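Local coordinates for response regulator receiver protein (Sinorhizobium medicae, PDB 2RDM) that is a receiver domain of the CheY-like response-regulator family, probably accepting a phosphoryl group on an aspartate in two-component signalling, at residues 23-27 with 28-32; 16-19 with 20-24. The protein carries 1 engineered substitution. All coordinates share one frame; numbering follows the deposited sequence.

Interaction 1: residues 23-27 with 28-32; sequences STLTD and AGFLV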
# COMPACT_ATOMS: atom_id res chain seq x y z
N SER A 23 -15.07 20.78 -16.47
CA SER A 23 -15.27 21.85 -15.49
C SER A 23 -14.93 21.41 -14.07
O SER A 23 -14.40 22.21 -13.29
CB SER A 23 -16.68 22.44 -15.55
OG SER A 23 -17.65 21.43 -15.42
N THR A 24 -15.22 20.15 -13.75
CA THR A 24 -14.79 19.53 -12.49
C THR A 24 -13.27 19.64 -12.33
O THR A 24 -12.78 20.10 -11.30
CB THR A 24 -15.26 18.05 -12.39
OG1 THR A 24 -16.68 18.02 -12.31
CG2 THR A 24 -14.68 17.35 -11.16
N LEU A 25 -12.54 19.25 -13.37
CA LEU A 25 -11.09 19.30 -13.32
C LEU A 25 -10.53 20.73 -13.31
O LEU A 25 -9.56 21.00 -12.60
CB LEU A 25 -10.48 18.45 -14.45
CG LEU A 25 -10.68 16.93 -14.37
CD1 LEU A 25 -10.47 16.27 -15.73
CD2 LEU A 25 -9.77 16.30 -13.32
N THR A 26 -11.13 21.64 -14.09
CA THR A 26 -10.65 23.04 -14.06
C THR A 26 -10.94 23.75 -12.74
O THR A 26 -10.13 24.56 -12.28
CB THR A 26 -11.16 23.90 -15.24
OG1 THR A 26 -12.58 23.88 -15.28
CG2 THR A 26 -10.60 23.38 -16.56
N ASP A 27 -12.07 23.43 -12.10
CA ASP A 27 -12.38 23.95 -10.75
C ASP A 27 -11.35 23.53 -9.71
O ASP A 27 -11.02 24.31 -8.81
CB ASP A 27 -13.77 23.52 -10.29
CG ASP A 27 -14.89 24.21 -11.05
OD1 ASP A 27 -14.64 25.25 -11.70
OD2 ASP A 27 -16.03 23.70 -11.02
N ALA A 28 -10.82 22.31 -9.86
CA ALA A 28 -9.81 21.76 -8.95
C ALA A 28 -8.40 22.27 -9.22
O ALA A 28 -7.47 21.93 -8.49
CB ALA A 28 -9.83 20.26 -8.99
N GLY A 29 -8.24 23.08 -10.26
CA GLY A 29 -6.96 23.73 -10.55
C GLY A 29 -6.19 23.17 -11.73
O GLY A 29 -5.08 23.63 -12.02
N PHE A 30 -6.76 22.18 -12.42
CA PHE A 30 -6.08 21.55 -13.56
C PHE A 30 -6.36 22.31 -14.87
O PHE A 30 -7.45 22.84 -15.05
CB PHE A 30 -6.51 20.09 -13.75
CG PHE A 30 -6.25 19.22 -12.55
CD1 PHE A 30 -4.99 18.67 -12.34
CD2 PHE A 30 -7.26 18.94 -11.63
CE1 PHE A 30 -4.74 17.87 -11.22
CE2 PHE A 30 -7.02 18.13 -10.51
CZ PHE A 30 -5.75 17.60 -10.30
N LEU A 31 -5.37 22.33 -15.76
CA LEU A 31 -5.61 22.64 -17.17
C LEU A 31 -6.11 21.37 -17.82
O LEU A 31 -5.63 20.27 -17.52
CB LEU A 31 -4.32 23.08 -17.86
CG LEU A 31 -3.79 24.51 -17.67
CD1 LEU A 31 -2.59 24.71 -18.58
CD2 LEU A 31 -4.85 25.57 -17.94
N VAL A 32 -7.09 21.50 -18.70
CA VAL A 32 -7.67 20.34 -19.37
C VAL A 32 -7.56 20.47 -20.89
O VAL A 32 -8.00 21.47 -21.47
CB VAL A 32 -9.13 20.11 -18.97
CG1 VAL A 32 -9.69 18.89 -19.67
CG2 VAL A 32 -9.26 19.95 -17.45
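The carbonyl of L25 and the amide of F30 meet where helix 15-27 ends, and the chain folds back over its own last turn. F30 N donates to L25 O at 3.0 Å, spanning five residues, while G29 N reaches T26 O at 3.1 Å from above the carbonyl plane. Before them A28 N still gives a helical bond to T24 O, with a weak second one to L25 O. G29 makes the reversal with a positive phi of 107°, where a CB would jam against the carbonyl oxygen of A28. T26 also offers its CA-H to F30 O, with 3.4 Å from T26 CA to F30 O.

Around the turn, side chains pack beside the helix end. The F30 ring turns its edge to L25 O, which lies in the ring plane 3.2 Å from F30 CD2; the same ring atom meets the CD2 methyl of L25. V32 has CG2 anti to its carbonyl carbon, and this torsion carries the methyl back to the helix, 3.6 Å from L25 CB and 3.8 Å from T26 CG2. L25 and F30 both continue onto I8 of strand 7-11, and A28 packs on A111 of a second subunit. The paired backward bonds and the left-handed glycine form a Schellman motif, closing the helix in the beta-alpha-beta unit of a CheY-like receiver fold.

Interaction 2: residues 16-19 with 20-24; sequences ILLL and DFEST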
# COMPACT_ATOMS: atom_id res chain seq x y z
N ILE A 16 -22.23 16.42 -22.97
CA ILE A 16 -22.64 16.69 -21.59
C ILE A 16 -21.56 16.29 -20.56
O ILE A 16 -21.24 17.07 -19.67
CB ILE A 16 -24.04 16.08 -21.22
CG1 ILE A 16 -24.11 14.57 -21.53
CG2 ILE A 16 -25.16 16.83 -21.94
CD1 ILE A 16 -24.99 13.77 -20.56
N LEU A 17 -20.98 15.11 -20.74
CA LEU A 17 -20.01 14.56 -19.80
C LEU A 17 -18.62 15.17 -19.93
O LEU A 17 -17.98 15.48 -18.92
CB LEU A 17 -19.94 13.03 -19.90
CG LEU A 17 -21.19 12.26 -19.45
CD1 LEU A 17 -20.86 10.79 -19.41
CD2 LEU A 17 -21.72 12.73 -18.09
N LEU A 18 -18.16 15.36 -21.17
CA LEU A 18 -16.86 15.99 -21.42
C LEU A 18 -16.79 17.35 -20.73
O LEU A 18 -15.82 17.63 -20.04
CB LEU A 18 -16.55 16.12 -22.91
CG LEU A 18 -15.16 16.67 -23.25
CD1 LEU A 18 -14.13 15.55 -23.43
CD2 LEU A 18 -15.18 17.60 -24.45
N LEU A 19 -17.83 18.17 -20.90
CA LEU A 19 -17.91 19.50 -20.26
C LEU A 19 -18.07 19.42 -18.73
O LEU A 19 -17.59 20.29 -18.00
CB LEU A 19 -19.03 20.34 -20.89
CG LEU A 19 -18.78 21.24 -22.13
CD1 LEU A 19 -17.70 22.29 -21.87
CD2 LEU A 19 -18.48 20.45 -23.41
N ASP A 20 -18.76 18.37 -18.27
CA ASP A 20 -18.95 18.08 -16.85
C ASP A 20 -17.62 17.68 -16.20
O ASP A 20 -17.24 18.26 -15.18
CB ASP A 20 -19.96 16.94 -16.69
CG ASP A 20 -20.39 16.72 -15.26
OD1 ASP A 20 -20.33 17.67 -14.46
OD2 ASP A 20 -20.82 15.59 -14.95
N PHE A 21 -16.93 16.71 -16.81
CA PHE A 21 -15.63 16.29 -16.33
C PHE A 21 -14.61 17.42 -16.46
O PHE A 21 -13.81 17.64 -15.55
CB PHE A 21 -15.13 15.02 -17.05
CG PHE A 21 -16.03 13.82 -16.88
CD1 PHE A 21 -16.61 13.52 -15.64
CD2 PHE A 21 -16.29 12.97 -17.95
CE1 PHE A 21 -17.44 12.42 -15.47
CE2 PHE A 21 -17.13 11.86 -17.79
CZ PHE A 21 -17.70 11.58 -16.56
N GLU A 22 -14.68 18.15 -17.58
CA GLU A 22 -13.75 19.25 -17.85
C GLU A 22 -13.85 20.34 -16.79
O GLU A 22 -12.82 20.77 -16.26
CB GLU A 22 -13.99 19.85 -19.24
CG GLU A 22 -13.06 21.01 -19.61
CD GLU A 22 -13.04 21.31 -21.10
OE1 GLU A 22 -13.94 20.85 -21.84
OE2 GLU A 22 -12.10 22.02 -21.53
N SER A 23 -15.07 20.78 -16.47
CA SER A 23 -15.27 21.85 -15.49
C SER A 23 -14.93 21.41 -14.07
O SER A 23 -14.40 22.21 -13.29
CB SER A 23 -16.68 22.44 -15.55
OG SER A 23 -17.65 21.43 -15.42
N THR A 24 -15.22 20.15 -13.75
CA THR A 24 -14.79 19.53 -12.49
C THR A 24 -13.27 19.64 -12.33
O THR A 24 -12.78 20.10 -11.30
CB THR A 24 -15.26 18.05 -12.39
OG1 THR A 24 -16.68 18.02 -12.31
CG2 THR A 24 -14.68 17.35 -11.16
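The F21 ring leans back along the helix toward the preceding turn, meeting L17 O and L18 N obliquely. L17 O lies 3.2 Å from F21 CD2, and farther along the ring F21 CE2 touches L17 CB at 3.7 Å. The ring is brought there by a chi1 of -60°, which sets CG beside the backbone N and anti to the carbonyl carbon. Outside this turn the ring also packs on L10 of strand 7-11 and L113 of helix 110-122. An alanine at F21 would remove the ring and is likely to leave L17 CB without its aromatic neighbour and open a gap between this helix and those two elements.

Within the backbone, F21 N donates to L17 O at 2.7 Å, almost straight at 178°. The neighbouring rungs, D20 N to I16 O and E22 N to L18 O, approach their carbonyls tilted out of plane. The extended chain of E22 lies beside L19 and points the same way, with E22 OE1 4.0 Å from L19 CD1; its side chain also packs on V32 and A34 of strand 31-35.

S23 N binds L19 O from above the carbonyl plane. S23 OG, folded back between its own N and carbonyl carbon, lies 2.8 Å from the same L19 O; D20 O is another possible acceptor for its single proton. The chemistry is thus divided: backbone bonds hold the turn, F21 adds an apolar surface facing the core, and the S23 hydroxyl can turn inward upon the helix itself.

In the fold
From the N terminus, strand 7-11 leads into helix 15-27, where interaction 2 comes first, joining successive turns of a continuous helix and closing no loop beyond them. Interaction 1 follows at the helix end and closes the short turn into strand 31-35, an outermost strand of this chain's sheet. The two neither nest nor cross: they run in series, overlap at S23 and T24, and have centres about 9 Å apart. They also touch directly, V32 CG2 lying 3.8 Å from E22 O. Together they illustrate a beta-alpha-beta crossover, with the helix body packed against the central sheet and helix 110-122, and its end turned so that the next strand runs parallel beside the first.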